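SusD superfamily protein (Bacteroides fragilis NCTC 9343, PDB 3NQP) probably binds sugars at the cell surface as an outer-membrane member of the SusD family. Local coordinates at residues Gln41-Phe46 against Tyr377-Leu382; Glu48-Arg53 against Gln451-Leu456; Pro467-Lys472 against Pro481-Ser486. All blocks are in the same frame, centred on the assembly; numbering follows the deposited sequence.

The three contacts form a row running from the middle of the chain outward. Contact 1 lies about 3 Å from the chain centre, contact 2 about 9 Å and contact 3 about 21 Å, and successive centres are 12 Å apart. Contact 1 sets helix 39-48 against strand 377-381. Contact 2 packs the loop after that helix against helix 452-458, and its segments alternate with those of contact 1 along the chain. Both join the N-terminal part to the SusD family region. Contact 3 comes later, wholly within that region. Contacts 1 and 2 touch, as do 2 and 3, where Val469 N meets Leu456 O. The row thus links the buried middle to a more exposed loop.

Contact 1: Gln41-Phe46 against Tyr377-Leu382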
loop_
_atom_site.group_PDB
_atom_site.type_symbol
_atom_site.label_atom_id
_atom_site.label_comp_id
_atom_site.label_asym_id
_atom_site.label_seq_id
_atom_site.Cartn_x
_atom_site.Cartn_y
_atom_site.Cartn_z
ATOM N N GLN A 41 8.381 0.982 4.192
ATOM C CA GLN A 41 8.824 1.417 2.872
ATOM C C GLN A 41 7.817 1.038 1.783
ATOM O O GLN A 41 7.603 1.804 0.826
ATOM C CB GLN A 41 10.201 0.826 2.540
ATOM C CG GLN A 41 10.689 1.181 1.209
ATOM C CD GLN A 41 12.122 0.773 1.029
ATOM O OE1 GLN A 41 13.032 1.607 1.169
ATOM N NE2 GLN A 41 12.348 -0.526 0.732
ATOM N N HIS A 42 7.266 -0.168 1.883
ATOM C CA HIS A 42 6.345 -0.673 0.871
ATOM C C HIS A 42 5.065 0.187 0.817
ATOM O O HIS A 42 4.601 0.604 -0.264
ATOM C CB HIS A 42 6.011 -2.145 1.117
ATOM C CG HIS A 42 4.838 -2.620 0.335
ATOM N ND1 HIS A 42 4.916 -2.925 -1.004
ATOM C CD2 HIS A 42 3.541 -2.802 0.689
ATOM C CE1 HIS A 42 3.717 -3.283 -1.444
ATOM N NE2 HIS A 42 2.859 -3.196 -0.438
ATOM N N THR A 43 4.492 0.442 1.990
ATOM C CA THR A 43 3.200 1.059 2.100
ATOM C C THR A 43 3.345 2.582 2.073
ATOM O O THR A 43 2.696 3.271 1.252
ATOM C CB THR A 43 2.497 0.595 3.389
ATOM O OG1 THR A 43 2.149 -0.798 3.257
ATOM C CG2 THR A 43 1.274 1.446 3.709
ATOM N N ILE A 44 4.209 3.111 2.915
ATOM C CA ILE A 44 4.292 4.589 3.068
ATOM C C ILE A 44 5.276 5.171 2.022
ATOM O O ILE A 44 4.873 5.936 1.155
ATOM C CB ILE A 44 4.686 5.035 4.449
ATOM C CG1 ILE A 44 3.729 4.469 5.535
ATOM C CG2 ILE A 44 4.757 6.570 4.506
ATOM C CD1 ILE A 44 2.270 4.942 5.505
ATOM N N THR A 45 6.551 4.818 2.067
ATOM C CA THR A 45 7.531 5.453 1.160
ATOM C C THR A 45 7.170 5.291 -0.315
ATOM O O THR A 45 7.102 6.284 -1.036
ATOM C CB THR A 45 8.980 4.995 1.450
ATOM O OG1 THR A 45 9.146 5.007 2.871
ATOM C CG2 THR A 45 10.020 5.916 0.754
ATOM N N PHE A 46 6.880 4.064 -0.716
ATOM C CA PHE A 46 6.588 3.726 -2.109
ATOM C C PHE A 46 5.094 3.995 -2.469
ATOM O O PHE A 46 4.796 4.593 -3.486
ATOM C CB PHE A 46 6.870 2.261 -2.350
ATOM C CG PHE A 46 8.320 1.861 -2.324
ATOM C CD1 PHE A 46 9.363 2.777 -2.489
ATOM C CD2 PHE A 46 8.643 0.522 -2.260
ATOM C CE1 PHE A 46 10.703 2.335 -2.524
ATOM C CE2 PHE A 46 9.997 0.079 -2.318
ATOM C CZ PHE A 46 11.016 0.998 -2.417
ATOM N N TYR A 377 0.038 -4.084 9.527
ATOM C CA TYR A 377 0.072 -3.414 8.213
ATOM C C TYR A 377 -0.620 -4.296 7.151
ATOM O O TYR A 377 -0.042 -5.284 6.675
ATOM C CB TYR A 377 1.539 -3.049 7.839
ATOM C CG TYR A 377 1.889 -1.592 8.072
ATOM C CD1 TYR A 377 1.603 -0.965 9.281
ATOM C CD2 TYR A 377 2.418 -0.809 7.060
ATOM C CE1 TYR A 377 1.895 0.362 9.475
ATOM C CE2 TYR A 377 2.670 0.526 7.243
ATOM C CZ TYR A 377 2.416 1.112 8.431
ATOM O OH TYR A 377 2.652 2.457 8.564
ATOM N N ILE A 378 -1.861 -3.958 6.799
ATOM C CA ILE A 378 -2.652 -4.798 5.867
ATOM C C ILE A 378 -2.151 -4.485 4.481
ATOM O O ILE A 378 -2.092 -3.303 4.122
ATOM C CB ILE A 378 -4.166 -4.455 5.937
ATOM C CG1 ILE A 378 -4.654 -4.643 7.377
ATOM C CG2 ILE A 378 -4.947 -5.269 4.848
ATOM C CD1 ILE A 378 -6.050 -4.136 7.719
ATOM N N PHE A 379 -1.736 -5.514 3.735
ATOM C CA PHE A 379 -1.337 -5.376 2.352
ATOM C C PHE A 379 -2.507 -5.660 1.407
ATOM O O PHE A 379 -2.663 -4.952 0.435
ATOM C CB PHE A 379 -0.177 -6.330 2.018
ATOM C CG PHE A 379 1.152 -5.900 2.553
ATOM C CD1 PHE A 379 1.312 -4.760 3.322
ATOM C CD2 PHE A 379 2.254 -6.684 2.293
ATOM C CE1 PHE A 379 2.578 -4.390 3.781
ATOM C CE2 PHE A 379 3.511 -6.320 2.738
ATOM C CZ PHE A 379 3.681 -5.190 3.473
ATOM N N TYR A 380 -3.314 -6.689 1.679
ATOM C CA TYR A 380 -4.510 -6.959 0.867
ATOM C C TYR A 380 -5.703 -7.213 1.776
ATOM O O TYR A 380 -5.588 -8.041 2.672
ATOM C CB TYR A 380 -4.343 -8.182 -0.001
ATOM C CG TYR A 380 -3.228 -8.091 -0.972
ATOM C CD1 TYR A 380 -3.293 -7.173 -2.032
ATOM C CD2 TYR A 380 -2.087 -8.864 -0.842
ATOM C CE1 TYR A 380 -2.306 -7.055 -2.933
ATOM C CE2 TYR A 380 -1.045 -8.747 -1.786
ATOM C CZ TYR A 380 -1.164 -7.826 -2.823
ATOM O OH TYR A 380 -0.189 -7.663 -3.794
ATOM N N ARG A 381 -6.811 -6.507 1.534
ATOM C CA ARG A 381 -8.108 -6.844 2.160
ATOM C C ARG A 381 -9.252 -6.741 1.115
ATOM O O ARG A 381 -9.046 -6.272 -0.011
ATOM C CB ARG A 381 -8.339 -5.965 3.378
ATOM C CG ARG A 381 -8.299 -4.518 3.132
ATOM C CD ARG A 381 -8.625 -3.745 4.407
ATOM N NE ARG A 381 -8.535 -2.311 4.190
ATOM C CZ ARG A 381 -9.551 -1.489 3.881
ATOM N NH1 ARG A 381 -10.802 -1.903 3.734
ATOM N NH2 ARG A 381 -9.302 -0.209 3.712
ATOM N N LEU A 382 -10.435 -7.211 1.458
ATOM C CA LEU A 382 -11.443 -7.476 0.432
ATOM C C LEU A 382 -11.882 -6.242 -0.390
ATOM O O LEU A 382 -12.039 -6.380 -1.590
ATOM C CB LEU A 382 -12.660 -8.194 1.057
ATOM C CG LEU A 382 -13.531 -9.033 0.143
ATOM C CD1 LEU A 382 -12.631 -10.195 -0.442
ATOM C CD2 LEU A 382 -14.767 -9.559 0.965
HETATM O O HOH W 1 0.006 -1.677 5.066
#
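Thr43 OG1 reaches the strand through a water molecule. Water 1 is hydrogen-bonded to Thr43 OG1 at 2.9 Å and donates to Ile378 O at 2.8 Å. The same water sits at the edge of the Phe379 ring, in its plane. Thr43 OG1 is beside its backbone N (chi1 -69°), which turns the hydroxyl to the strand and sets it 3.7 Å from Phe379 CE1. Thr43 CB and CG2 lie against the CD2-CE2 side of Tyr377. His42 comes from the opposite direction to Phe379. Its CD2 stands over one face of the Phe379 ring, toward the rim, 3.6 Å from Phe379 CE1. The two ring planes are at 48°. The helix makes a wider pi-type turn here, with Phe46 N bonded to Gln41 O. Strand 377-381 pairs antiparallel with strand 265-269, and Phe379 and Tyr380 form a classic beta bulge opposite Phe267. Asp130 OD2 is hydrogen-bonded to His42 ND1, which ties the imidazole to helix 110-135. Phe126 of that helix meets both the His42 and Phe379 rings. Further along, Ile44 CG1 lies 3.8 Å from Tyr377 OH, near the plane of the phenol. That hydroxyl is hydrogen-bonded to Asn280.

Contact 2: Glu48-Arg53 against Gln451-Leu456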
loop_
_atom_site.group_PDB
_atom_site.type_symbol
_atom_site.label_atom_id
_atom_site.label_comp_id
_atom_site.label_asym_id
_atom_site.label_seq_id
_atom_site.Cartn_x
_atom_site.Cartn_y
_atom_site.Cartn_z
ATOM N N GLU A 48 2.452 5.697 -0.710
ATOM C CA GLU A 48 1.673 6.913 -0.319
ATOM C C GLU A 48 2.336 8.232 -0.686
ATOM O O GLU A 48 1.679 9.138 -1.181
ATOM C CB GLU A 48 1.487 7.001 1.210
ATOM C CG GLU A 48 0.577 6.063 1.818
ATOM C CD GLU A 48 -0.885 6.371 1.645
ATOM O OE1 GLU A 48 -1.318 7.541 1.530
ATOM O OE2 GLU A 48 -1.614 5.387 1.707
ATOM N N LEU A 49 3.632 8.368 -0.378
ATOM C CA LEU A 49 4.204 9.724 -0.301
ATOM C C LEU A 49 4.168 10.558 -1.571
ATOM O O LEU A 49 4.040 11.771 -1.493
ATOM C CB LEU A 49 5.618 9.715 0.260
ATOM C CG LEU A 49 5.839 9.326 1.733
ATOM C CD1 LEU A 49 7.346 9.436 2.035
ATOM C CD2 LEU A 49 4.972 10.121 2.768
ATOM N N ARG A 50 4.360 9.940 -2.726
ATOM C CA ARG A 50 4.334 10.679 -4.001
ATOM C C ARG A 50 2.911 10.945 -4.502
ATOM O O ARG A 50 2.731 11.489 -5.594
ATOM C CB ARG A 50 5.124 9.911 -5.065
ATOM C CG ARG A 50 6.605 9.871 -4.794
ATOM C CD ARG A 50 7.359 9.262 -6.002
ATOM N NE ARG A 50 7.365 10.223 -7.109
ATOM C CZ ARG A 50 7.993 10.108 -8.269
ATOM N NH1 ARG A 50 8.686 9.027 -8.586
ATOM N NH2 ARG A 50 7.909 11.107 -9.139
ATOM N N GLY A 51 1.918 10.537 -3.714
ATOM C CA GLY A 51 0.503 10.641 -4.096
ATOM C C GLY A 51 -0.152 12.019 -4.177
ATOM O O GLY A 51 -1.308 12.079 -4.491
ATOM N N GLY A 52 0.553 13.119 -3.895
ATOM C CA GLY A 52 0.010 14.452 -4.177
ATOM C C GLY A 52 -0.910 14.972 -3.093
ATOM O O GLY A 52 -1.633 15.946 -3.293
ATOM N N ARG A 53 -0.916 14.334 -1.940
ATOM C CA ARG A 53 -1.808 14.794 -0.873
ATOM C C ARG A 53 -1.195 14.985 0.496
ATOM O O ARG A 53 -1.934 15.137 1.506
ATOM C CB ARG A 53 -3.042 13.899 -0.778
ATOM C CG ARG A 53 -2.780 12.450 -0.678
ATOM C CD ARG A 53 -4.158 11.691 -0.648
ATOM N NE ARG A 53 -3.897 10.306 -0.352
ATOM C CZ ARG A 53 -4.801 9.355 -0.149
ATOM N NH1 ARG A 53 -6.100 9.620 -0.205
ATOM N NH2 ARG A 53 -4.379 8.101 0.097
ATOM N N GLN A 451 -1.724 2.876 -1.637
ATOM C CA GLN A 451 -2.231 2.726 -2.986
ATOM C C GLN A 451 -2.070 3.925 -3.956
ATOM O O GLN A 451 -1.929 3.726 -5.193
ATOM C CB GLN A 451 -3.703 2.369 -2.930
ATOM C CG GLN A 451 -4.027 1.083 -2.154
ATOM C CD GLN A 451 -3.423 -0.134 -2.772
ATOM O OE1 GLN A 451 -3.702 -0.483 -3.926
ATOM N NE2 GLN A 451 -2.537 -0.790 -2.016
ATOM N N ARG A 452 -2.155 5.141 -3.432
ATOM C CA ARG A 452 -2.383 6.267 -4.323
ATOM C C ARG A 452 -1.290 6.489 -5.374
ATOM O O ARG A 452 -1.596 6.792 -6.547
ATOM C CB ARG A 452 -2.650 7.579 -3.588
ATOM C CG ARG A 452 -3.178 8.639 -4.581
ATOM C CD ARG A 452 -3.778 9.870 -3.883
ATOM N NE ARG A 452 -4.942 10.322 -4.620
ATOM C CZ ARG A 452 -4.990 11.297 -5.514
ATOM N NH1 ARG A 452 -3.950 12.091 -5.754
ATOM N NH2 ARG A 452 -6.144 11.533 -6.114
ATOM N N TRP A 453 -0.039 6.326 -5.001
ATOM C CA TRP A 453 1.034 6.531 -6.005
ATOM C C TRP A 453 0.830 5.525 -7.117
ATOM O O TRP A 453 0.935 5.859 -8.298
ATOM C CB TRP A 453 2.448 6.387 -5.401
ATOM C CG TRP A 453 3.577 6.438 -6.475
ATOM C CD1 TRP A 453 4.475 5.490 -6.720
ATOM C CD2 TRP A 453 3.819 7.493 -7.420
ATOM N NE1 TRP A 453 5.292 5.852 -7.780
ATOM C CE2 TRP A 453 4.918 7.097 -8.207
ATOM C CE3 TRP A 453 3.235 8.739 -7.652
ATOM C CZ2 TRP A 453 5.419 7.882 -9.211
ATOM C CZ3 TRP A 453 3.739 9.519 -8.660
ATOM C CH2 TRP A 453 4.831 9.091 -9.415
ATOM N N TRP A 454 0.537 4.273 -6.735
ATOM C CA TRP A 454 0.341 3.222 -7.749
ATOM C C TRP A 454 -0.889 3.522 -8.639
ATOM O O TRP A 454 -0.834 3.416 -9.879
ATOM C CB TRP A 454 0.277 1.840 -7.099
ATOM C CG TRP A 454 1.493 1.493 -6.248
ATOM C CD1 TRP A 454 1.494 0.872 -5.039
ATOM C CD2 TRP A 454 2.866 1.667 -6.609
ATOM N NE1 TRP A 454 2.798 0.681 -4.608
ATOM C CE2 TRP A 454 3.646 1.165 -5.563
ATOM C CE3 TRP A 454 3.509 2.203 -7.722
ATOM C CZ2 TRP A 454 5.029 1.196 -5.589
ATOM C CZ3 TRP A 454 4.902 2.241 -7.733
ATOM C CH2 TRP A 454 5.627 1.744 -6.677
ATOM N N ASP A 455 -1.973 3.933 -8.003
ATOM C CA ASP A 455 -3.203 4.320 -8.718
ATOM C C ASP A 455 -2.957 5.433 -9.752
ATOM O O ASP A 455 -3.503 5.355 -10.855
ATOM C CB ASP A 455 -4.281 4.745 -7.719
ATOM C CG ASP A 455 -4.735 3.600 -6.814
ATOM O OD1 ASP A 455 -4.514 2.419 -7.136
ATOM O OD2 ASP A 455 -5.311 3.884 -5.735
ATOM N N LEU A 456 -2.121 6.433 -9.387
ATOM C CA LEU A 456 -1.776 7.532 -10.282
ATOM C C LEU A 456 -0.917 7.092 -11.445
ATOM O O LEU A 456 -1.066 7.620 -12.561
ATOM C CB LEU A 456 -1.063 8.661 -9.545
ATOM C CG LEU A 456 -1.935 9.395 -8.511
ATOM C CD1 LEU A 456 -0.980 10.245 -7.604
ATOM C CD2 LEU A 456 -3.003 10.296 -9.193
HETATM O O HOH W 2 -3.107 5.164 -0.485
#
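Arg50 and Trp453 lie side by side and point the same way. The guanidinium of Arg50 is stacked flat on the indole, with the planes at 18° and the centres 4.1 Å apart. Trp453 CH2 is over the centre of the guanidinium. Nearer the backbone, Arg50 CB makes a CH-pi contact with the six-membered ring, 3.4 Å from Trp453 CE3. The Arg50 chain bends at chi3, and this lays its end along the ring. Gln73 OE1 accepts from Arg50 NE, and Lys491 O from Arg50 NH2. These bonds would help to fix the rotation of the guanidinium over the indole.

Arg452 reaches out from the first turn of helix 452-458 to the loop. Its NH1 donates to Gly51 O at 2.9 Å, with an N-H...O angle of 167°. The oxygen is in the guanidinium plane. Glu48 to Gly51 form a type I beta turn, closed by Gly51 N bonded to Glu48 O. This turn leads out of the end of helix 39-48 and meets the start of helix 452-458 in the SusD family region. Leu456 CD1 covers Gly51 O from 3.6 Å.

Arg53 and Arg452 cross with their guanidinium planes 33° apart. Arg452 CD sits over one face of the Arg53 guanidinium, 3.6 Å from Arg53 NE. The two NE atoms of Arg53 and Arg452 are 4.4 Å apart. Asp443 forms a salt bridge with Arg452 NE, and its backbone carbonyl accepts from Arg53 NH1. Glu48 OE1 forms a salt bridge with Arg53 NH2, its hydrogen bond weak, and is also hydrogen-bonded to Tyr319 OH. The two carboxylates probably offset the like charges. Water 2 joins the segments by donating to Glu48 OE2 and accepting from Gln451 N at 2.9 Å.

Contact 3: Pro467-Lys472 against Pro481-Ser486; sequences PLVFCK and PILNKS
With chi1 at -170° and straight torsions after it, Lys485 runs extended as far as CE. Phe470 CG is beside its own backbone N (chi1 -62°). Together these torsions lay the lysine methylenes across one face of the phenyl ring, at about a right angle to the Phe470 side chain. Lys485 CG stands over the ring centre in a CH-pi contact, 3.8 Å from the centroid and 7° off the normal. Lys485 CB is 3.6 Å from Phe470 CD1. The opposite face of the ring is covered by Val469 CG1, so the phenyl is sandwiched between aliphatic groups. Leu483 O sits at the ring edge, in its plane. It also takes a CA-H...O contact from Phe470 CA at 3.5 Å.

Val469 belongs to a short 3-10 segment, 468-470. Its carbonyl accepts a nearly straight bond from Leu483 N at 3.1 Å, with the donor tilted from the carbonyl plane. Val469 CG2 packs on Leu483 CD1 at 3.8 Å, and the Val469 side chain also meets Trp453 and Leu456 of helix 452-458. Pro481 CB comes within 3.3 Å of Phe470 O.

Two waters fill out the backbone pairing. Water 3 donates to Phe470 O at 2.7 Å and to Leu483 O, and accepts from Lys485 N. Water 4 donates to Cys471 O and accepts from Ile482 N at 3.0 Å.

Both segments lie in the long loop between helices 452-458 and 498-503. The loop is closed on itself by the direct Leu483 N to Val469 O bond, water bridges and an aromatic-aliphatic sandwich, which suggests that bound water contributes to its shape along with apolar cover.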
loop_
_atom_site.group_PDB
_atom_site.type_symbol
_atom_site.label_atom_id
_atom_site.label_comp_id
_atom_site.label_asym_id
_atom_site.label_seq_id
_atom_site.Cartn_x
_atom_site.Cartn_y
_atom_site.Cartn_z
ATOM N N PRO A 467 -1.784 8.412 -18.277
ATOM C CA PRO A 467 -1.766 8.128 -16.840
ATOM C C PRO A 467 -2.263 9.303 -16.008
ATOM O O PRO A 467 -1.960 10.504 -16.309
ATOM C CB PRO A 467 -0.301 7.856 -16.552
ATOM C CG PRO A 467 0.211 7.255 -17.826
ATOM C CD PRO A 467 -0.546 7.950 -18.953
ATOM N N LEU A 468 -3.019 8.990 -14.967
ATOM C CA LEU A 468 -3.617 10.070 -14.176
ATOM C C LEU A 468 -2.580 10.935 -13.426
ATOM O O LEU A 468 -2.900 12.046 -13.069
ATOM C CB LEU A 468 -4.662 9.542 -13.204
ATOM C CG LEU A 468 -6.004 9.119 -13.787
ATOM C CD1 LEU A 468 -6.955 8.719 -12.627
ATOM C CD2 LEU A 468 -6.640 10.173 -14.774
ATOM N N VAL A 469 -1.366 10.419 -13.191
ATOM C CA VAL A 469 -0.292 11.206 -12.574
ATOM C C VAL A 469 0.014 12.467 -13.435
ATOM O O VAL A 469 0.422 13.510 -12.900
ATOM C CB VAL A 469 0.990 10.370 -12.384
ATOM C CG1 VAL A 469 1.541 9.962 -13.760
ATOM C CG2 VAL A 469 2.040 11.124 -11.580
ATOM N N PHE A 470 -0.227 12.394 -14.746
ATOM C CA PHE A 470 -0.028 13.544 -15.658
ATOM C C PHE A 470 -1.243 14.453 -15.916
ATOM O O PHE A 470 -1.140 15.443 -16.683
ATOM C CB PHE A 470 0.453 13.041 -17.030
ATOM C CG PHE A 470 1.786 12.304 -17.017
ATOM C CD1 PHE A 470 2.925 12.872 -16.451
ATOM C CD2 PHE A 470 1.915 11.074 -17.666
ATOM C CE1 PHE A 470 4.170 12.200 -16.499
ATOM C CE2 PHE A 470 3.158 10.406 -17.729
ATOM C CZ PHE A 470 4.286 10.971 -17.102
ATOM N N CYS A 471 -2.370 14.177 -15.248
ATOM C CA CYS A 471 -3.612 14.912 -15.480
ATOM C C CYS A 471 -4.007 15.680 -14.233
ATOM O O CYS A 471 -3.867 15.188 -13.099
ATOM C CB CYS A 471 -4.749 13.948 -15.857
ATOM S SG CYS A 471 -4.373 12.868 -17.274
ATOM N N LYS A 472 -4.552 16.878 -14.429
ATOM C CA LYS A 472 -5.037 17.673 -13.304
ATOM C C LYS A 472 -6.132 16.916 -12.528
ATOM O O LYS A 472 -6.278 17.094 -11.313
ATOM C CB LYS A 472 -5.538 19.062 -13.759
ATOM C CG LYS A 472 -6.732 19.066 -14.717
ATOM C CD LYS A 472 -7.159 20.560 -15.071
ATOM C CE LYS A 472 -8.448 20.609 -15.892
ATOM N NZ LYS A 472 -8.423 19.701 -17.108
ATOM N N PRO A 481 -1.514 18.970 -12.708
ATOM C CA PRO A 481 -1.053 17.592 -12.649
ATOM C C PRO A 481 0.062 17.436 -11.638
ATOM O O PRO A 481 0.829 18.378 -11.435
ATOM C CB PRO A 481 -0.510 17.329 -14.050
ATOM C CG PRO A 481 -0.347 18.644 -14.700
ATOM C CD PRO A 481 -1.240 19.615 -14.008
ATOM N N ILE A 482 0.143 16.265 -11.022
ATOM C CA ILE A 482 1.219 15.982 -10.065
ATOM C C ILE A 482 2.580 15.981 -10.769
ATOM O O ILE A 482 3.522 16.541 -10.237
ATOM C CB ILE A 482 0.917 14.672 -9.320
ATOM C CG1 ILE A 482 -0.297 14.923 -8.419
ATOM C CG2 ILE A 482 2.083 14.197 -8.477
ATOM C CD1 ILE A 482 -0.903 13.629 -7.823
ATOM N N LEU A 483 2.691 15.336 -11.938
ATOM C CA LEU A 483 3.836 15.485 -12.852
ATOM C C LEU A 483 3.447 16.130 -14.188
ATOM O O LEU A 483 2.399 15.876 -14.742
ATOM C CB LEU A 483 4.512 14.130 -13.170
ATOM C CG LEU A 483 5.072 13.337 -11.972
ATOM C CD1 LEU A 483 5.620 11.965 -12.403
ATOM C CD2 LEU A 483 6.119 14.186 -11.211
ATOM N N ASN A 484 4.365 16.916 -14.717
ATOM C CA ASN A 484 4.249 17.551 -16.006
ATOM C C ASN A 484 4.794 16.560 -17.000
ATOM O O ASN A 484 5.984 16.260 -16.997
ATOM C CB ASN A 484 5.083 18.843 -15.990
ATOM C CG ASN A 484 5.060 19.595 -17.313
ATOM O OD1 ASN A 484 5.075 19.014 -18.384
ATOM N ND2 ASN A 484 5.047 20.911 -17.223
ATOM N N LYS A 485 3.930 16.049 -17.868
ATOM C CA LYS A 485 4.329 15.030 -18.809
ATOM C C LYS A 485 5.423 15.477 -19.800
ATOM O O LYS A 485 6.152 14.650 -20.303
ATOM C CB LYS A 485 3.114 14.543 -19.583
ATOM C CG LYS A 485 3.387 13.285 -20.427
ATOM C CD LYS A 485 2.084 12.694 -20.951
ATOM C CE LYS A 485 2.317 11.304 -21.550
ATOM N NZ LYS A 485 3.316 11.393 -22.644
ATOM N N SER A 486 5.529 16.765 -20.089
ATOM C CA SER A 486 6.491 17.186 -21.121
ATOM C C SER A 486 7.914 17.340 -20.556
ATOM O O SER A 486 8.877 17.189 -21.303
ATOM C CB SER A 486 6.063 18.487 -21.763
ATOM O OG SER A 486 6.247 19.532 -20.825
HETATM O O HOH W 3 1.108 16.501 -17.687
HETATM O O HOH W 4 -2.115 14.359 -11.237
#